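Local coordinates for tryptophane-5-halogenase (Microbispora sp. ATCC PTA-5024, PDB 5UAO), which probably catalyses the FAD-dependent chlorination at C5 of a tryptophan in the precursor peptide of the lanthipeptide NAI-107, at residues Glu429-Leu432 / Arg433-Ala436; Thr467-Gly471 / Gln472-Ala476. All coordinates share one frame; numbering follows the deposited sequence.

Contact 1 of 2, residues Glu429-Leu432 / Arg433-Ala436; sequences EPLL and RLFA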
loop_
_atom_site.group_PDB
_atom_site.type_symbol
_atom_site.label_atom_id
_atom_site.label_comp_id
_atom_site.label_asym_id
_atom_site.label_seq_id
_atom_site.Cartn_x
_atom_site.Cartn_y
_atom_site.Cartn_z
ATOM N N GLU A 429 4.360 -14.398 9.444
ATOM C CA GLU A 429 5.629 -14.978 9.736
ATOM C C GLU A 429 6.805 -14.291 9.019
ATOM O O GLU A 429 7.837 -14.088 9.623
ATOM C CB GLU A 429 5.461 -16.468 9.381
ATOM C CG GLU A 429 6.680 -17.329 9.245
ATOM C CD GLU A 429 7.539 -17.263 10.460
ATOM O OE1 GLU A 429 6.987 -16.936 11.539
ATOM O OE2 GLU A 429 8.760 -17.522 10.315
ATOM N N PRO A 430 6.645 -13.863 7.757
ATOM C CA PRO A 430 7.804 -13.177 7.150
ATOM C C PRO A 430 8.118 -11.880 7.861
ATOM O O PRO A 430 9.258 -11.534 8.064
ATOM C CB PRO A 430 7.337 -12.907 5.715
ATOM C CG PRO A 430 6.298 -13.947 5.429
ATOM C CD PRO A 430 5.614 -14.244 6.763
ATOM N N LEU A 431 7.081 -11.182 8.303
ATOM C CA LEU A 431 7.267 -9.961 9.104
ATOM C C LEU A 431 7.899 -10.270 10.483
ATOM O O LEU A 431 8.760 -9.519 10.955
ATOM C CB LEU A 431 5.895 -9.279 9.284
ATOM C CG LEU A 431 5.901 -7.955 10.021
ATOM C CD1 LEU A 431 6.784 -6.982 9.282
ATOM C CD2 LEU A 431 4.505 -7.366 10.129
ATOM N N LEU A 432 7.510 -11.384 11.103
ATOM C CA LEU A 432 8.119 -11.788 12.413
ATOM C C LEU A 432 9.625 -12.064 12.324
ATOM O O LEU A 432 10.385 -11.748 13.273
ATOM C CB LEU A 432 7.456 -13.004 13.021
ATOM C CG LEU A 432 5.961 -12.816 13.348
ATOM C CD1 LEU A 432 5.321 -14.104 13.835
ATOM C CD2 LEU A 432 5.687 -11.695 14.338
ATOM N N ARG A 433 10.049 -12.600 11.182
ATOM C CA ARG A 433 11.480 -12.880 10.918
ATOM C C ARG A 433 12.247 -11.620 10.765
ATOM O O ARG A 433 13.429 -11.546 11.210
ATOM C CB ARG A 433 11.682 -13.764 9.691
ATOM C CG ARG A 433 11.088 -15.148 9.854
ATOM C CD ARG A 433 11.794 -16.219 9.041
ATOM N NE ARG A 433 10.950 -17.392 8.804
ATOM C CZ ARG A 433 9.990 -17.489 7.862
ATOM N NH1 ARG A 433 9.698 -16.472 7.028
ATOM N NH2 ARG A 433 9.289 -18.623 7.755
ATOM N N LEU A 434 11.622 -10.589 10.182
ATOM C CA LEU A 434 12.235 -9.265 10.109
ATOM C C LEU A 434 12.417 -8.644 11.508
ATOM O O LEU A 434 13.517 -8.151 11.887
ATOM C CB LEU A 434 11.381 -8.343 9.286
ATOM C CG LEU A 434 11.296 -8.493 7.751
ATOM C CD1 LEU A 434 10.510 -7.321 7.126
ATOM C CD2 LEU A 434 12.665 -8.583 7.090
ATOM N N PHE A 435 11.318 -8.664 12.265
ATOM C CA PHE A 435 11.310 -8.199 13.662
ATOM C C PHE A 435 12.448 -8.768 14.511
ATOM O O PHE A 435 13.163 -8.029 15.185
ATOM C CB PHE A 435 10.005 -8.600 14.323
ATOM C CG PHE A 435 9.918 -8.226 15.785
ATOM C CD1 PHE A 435 9.480 -6.968 16.158
ATOM C CD2 PHE A 435 10.212 -9.140 16.768
ATOM C CE1 PHE A 435 9.325 -6.644 17.469
ATOM C CE2 PHE A 435 10.078 -8.788 18.086
ATOM C CZ PHE A 435 9.653 -7.529 18.423
ATOM N N ALA A 436 12.588 -10.081 14.478
ATOM C CA ALA A 436 13.583 -10.792 15.271
ATOM C C ALA A 436 15.003 -10.296 15.032
ATOM O O ALA A 436 15.828 -10.206 15.977
ATOM C CB ALA A 436 13.503 -12.277 14.988
#

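Contact 2 of 2, residues Thr467-Gly471 / Gln472-Ala476; sequences TLLLG and QEVPA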
loop_
_atom_site.group_PDB
_atom_site.type_symbol
_atom_site.label_atom_id
_atom_site.label_comp_id
_atom_site.label_asym_id
_atom_site.label_seq_id
_atom_site.Cartn_x
_atom_site.Cartn_y
_atom_site.Cartn_z
ATOM N N THR A 467 4.234 -3.115 19.280
ATOM C CA THR A 467 3.848 -2.986 20.680
ATOM C C THR A 467 3.445 -4.338 21.226
ATOM O O THR A 467 3.850 -4.693 22.318
ATOM C CB THR A 467 2.734 -1.938 20.877
ATOM O OG1 THR A 467 3.182 -0.690 20.374
ATOM C CG2 THR A 467 2.318 -1.799 22.322
ATOM N N LEU A 468 2.687 -5.101 20.448
ATOM C CA LEU A 468 2.218 -6.401 20.853
ATOM C C LEU A 468 3.372 -7.358 21.009
ATOM O O LEU A 468 3.415 -8.099 21.971
ATOM C CB LEU A 468 1.169 -7.012 19.870
ATOM C CG LEU A 468 -0.241 -6.726 20.339
ATOM C CD1 LEU A 468 -0.615 -7.426 21.670
ATOM C CD2 LEU A 468 -0.458 -5.242 20.492
ATOM N N LEU A 469 4.342 -7.296 20.105
ATOM C CA LEU A 469 5.431 -8.273 20.143
ATOM C C LEU A 469 6.447 -7.945 21.314
ATOM O O LEU A 469 6.821 -8.797 22.104
ATOM C CB LEU A 469 6.108 -8.298 18.775
ATOM C CG LEU A 469 5.338 -8.945 17.620
ATOM C CD1 LEU A 469 6.216 -8.798 16.358
ATOM C CD2 LEU A 469 5.189 -10.398 17.902
ATOM N N LEU A 470 6.747 -6.680 21.496
ATOM C CA LEU A 470 7.663 -6.274 22.575
ATOM C C LEU A 470 6.948 -6.366 23.919
ATOM O O LEU A 470 7.538 -6.735 24.955
ATOM C CB LEU A 470 8.143 -4.825 22.311
ATOM C CG LEU A 470 9.074 -4.643 21.113
ATOM C CD1 LEU A 470 9.069 -3.181 20.825
ATOM C CD2 LEU A 470 10.469 -5.167 21.385
ATOM N N GLY A 471 5.659 -6.049 23.925
ATOM C CA GLY A 471 4.870 -6.229 25.179
ATOM C C GLY A 471 4.868 -7.628 25.690
ATOM O O GLY A 471 4.879 -7.887 26.909
ATOM N N GLN A 472 4.810 -8.555 24.760
ATOM C CA GLN A 472 4.810 -9.988 25.053
ATOM C C GLN A 472 6.214 -10.631 25.119
ATOM O O GLN A 472 6.316 -11.871 25.252
ATOM C CB GLN A 472 3.947 -10.711 23.990
ATOM C CG GLN A 472 2.457 -10.524 24.144
ATOM C CD GLN A 472 1.708 -11.180 22.975
ATOM O OE1 GLN A 472 1.835 -10.796 21.794
ATOM N NE2 GLN A 472 0.985 -12.165 23.284
ATOM N N GLU A 473 7.271 -9.798 25.096
ATOM C CA GLU A 473 8.702 -10.223 25.288
ATOM C C GLU A 473 9.084 -11.300 24.317
ATOM O O GLU A 473 9.716 -12.266 24.670
ATOM C CB GLU A 473 8.970 -10.717 26.706
ATOM C CG GLU A 473 8.653 -9.690 27.777
ATOM C CD GLU A 473 9.061 -10.140 29.166
ATOM O OE1 GLU A 473 8.301 -10.920 29.791
ATOM O OE2 GLU A 473 10.146 -9.736 29.620
ATOM N N VAL A 474 8.683 -11.124 23.080
ATOM C CA VAL A 474 9.078 -12.007 21.970
ATOM C C VAL A 474 10.575 -11.717 21.654
ATOM O O VAL A 474 10.939 -10.558 21.438
ATOM C CB VAL A 474 8.195 -11.708 20.746
ATOM C CG1 VAL A 474 8.778 -12.289 19.492
ATOM C CG2 VAL A 474 6.777 -12.248 21.008
ATOM N N PRO A 475 11.432 -12.749 21.662
ATOM C CA PRO A 475 12.881 -12.502 21.557
ATOM C C PRO A 475 13.245 -11.785 20.268
ATOM O O PRO A 475 12.715 -12.131 19.198
ATOM C CB PRO A 475 13.491 -13.912 21.544
ATOM C CG PRO A 475 12.443 -14.816 22.056
ATOM C CD PRO A 475 11.119 -14.184 21.705
ATOM N N ALA A 476 14.118 -10.792 20.362
ATOM C CA ALA A 476 14.620 -10.101 19.195
ATOM C C ALA A 476 15.851 -9.349 19.559
ATOM O O ALA A 476 16.071 -9.144 20.733
ATOM C CB ALA A 476 13.578 -9.149 18.642
#

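Contact 1 of 2, residues Glu429-Leu432 / Arg433-Ala436
Four i to i+4 backbone bonds tie Glu429-Leu432 to Arg433-Ala436 as successive turns of one helix, the straightest running from Phe435 N to Leu431 O at 3.0 Å with an N-H...O angle of 174°; that from Leu434 N to Pro430 O, 3.3 Å, is weak. Beside the bond from Arg433 N to Glu429 O, the side chains of the same two residues form an i, i+4 salt bridge. The carboxylate comes over one face of the guanidinium, their planes 85° apart, and Glu429 OE2 is modelled 2.7 Å from Arg433 NE, a position that crowding makes less certain. Glu429 sends CG anti to its own N (chi1 165°) and then bends at chi2, which turns the acid toward the next turn. Arg433 lies extended from CG to NE and has a second anion to serve: its NH1 forms a salt bridge with Asp384 of the second subunit. With an alanine here, both Glu429 and Asp384 of the second subunit would probably be left without their cationic mate, and the subunit interface would lose a charged link. Helix 429-437 is packed between two partners: Pro430, Arg433, Leu434 and Ala436 touch the second subunit, while Leu432 and Phe435 face helix 461-471 of their own chain. Proline is tolerated at Pro430 because a residue in the first turn of a helix needs no amide hydrogen for an i-4 bond. Leu431 and Leu434 meet by their methyls, CD1 to CD1 at 4.3 Å, and Leu431 also packs on Leu441 and Ala455.

Contact 2 of 2, residues Thr467-Gly471 / Gln472-Ala476
Val474 folds back over the last turn of helix 461-471, its CG2 lying 3.9 Å from Leu469 CD2 while its own amide closes the helix end. Val474 N gives a nearly straight bond to Leu469 O (3.1 Å, N-H...O angle 170°), and Glu473 N reaches Leu470 O at 3.1 Å from well above the carbonyl plane. These two nested bonds, one inside the other, make a Schellman motif, with Glu473 as the C-prime residue. Its positive phi of 55° reverses the chain; glycine is commonest at such a position, yet a glutamate takes it here. One step earlier, Gln472 N still makes a helical bond to Leu468 O (3.2 Å), and Gly471 N is bonded to Thr467 O. A beta carbon built on Gly471 in this backbone would crowd that same Thr467 oxygen, consistent with a glycine here. Leu470 O has a second donor in Arg112 NH2, and Gly471 O accepts from Arg112 NE, so one arginine serves two carbonyls at the helix end, where a cationic donor is probably favoured by the partial negative charge of the helix C-terminus. The side chain of Glu473 leaves its backbone pointing away from the helix, and its OE1 is hydrogen-bonded to Ser111 OG. Farther back, Thr467 OG1 is bonded to Glu463 O, which lets a hydroxyl sit buried within the helix. The aliphatic part of Gln472 lies against Leu468 O, CB 3.3 Å away, and its side chain also touches Trp109 and Asn408.

How the contacts relate
Contact 2 is the more buried of the two, whereas contact 1 is partly buried and divides its faces between the chain's own interior and the second subunit, which does not touch 467-476. Their centres lie 12 Å apart, and they pack directly: Leu432 CD2 meets Leu469 CD1 at 3.6 Å, and Phe435 CE2 lies 3.6 Å from Ala476 CB, so helix 429-437 lines both helix 461-471 and the segment leaving it. Contact 1 pairs regular helical bonds with a charge pair whose arginine also bridges to Asp384 of the second subunit; contact 2 ends a helix, its last carbonyls met by backbone amides and by Arg112 of the same chain.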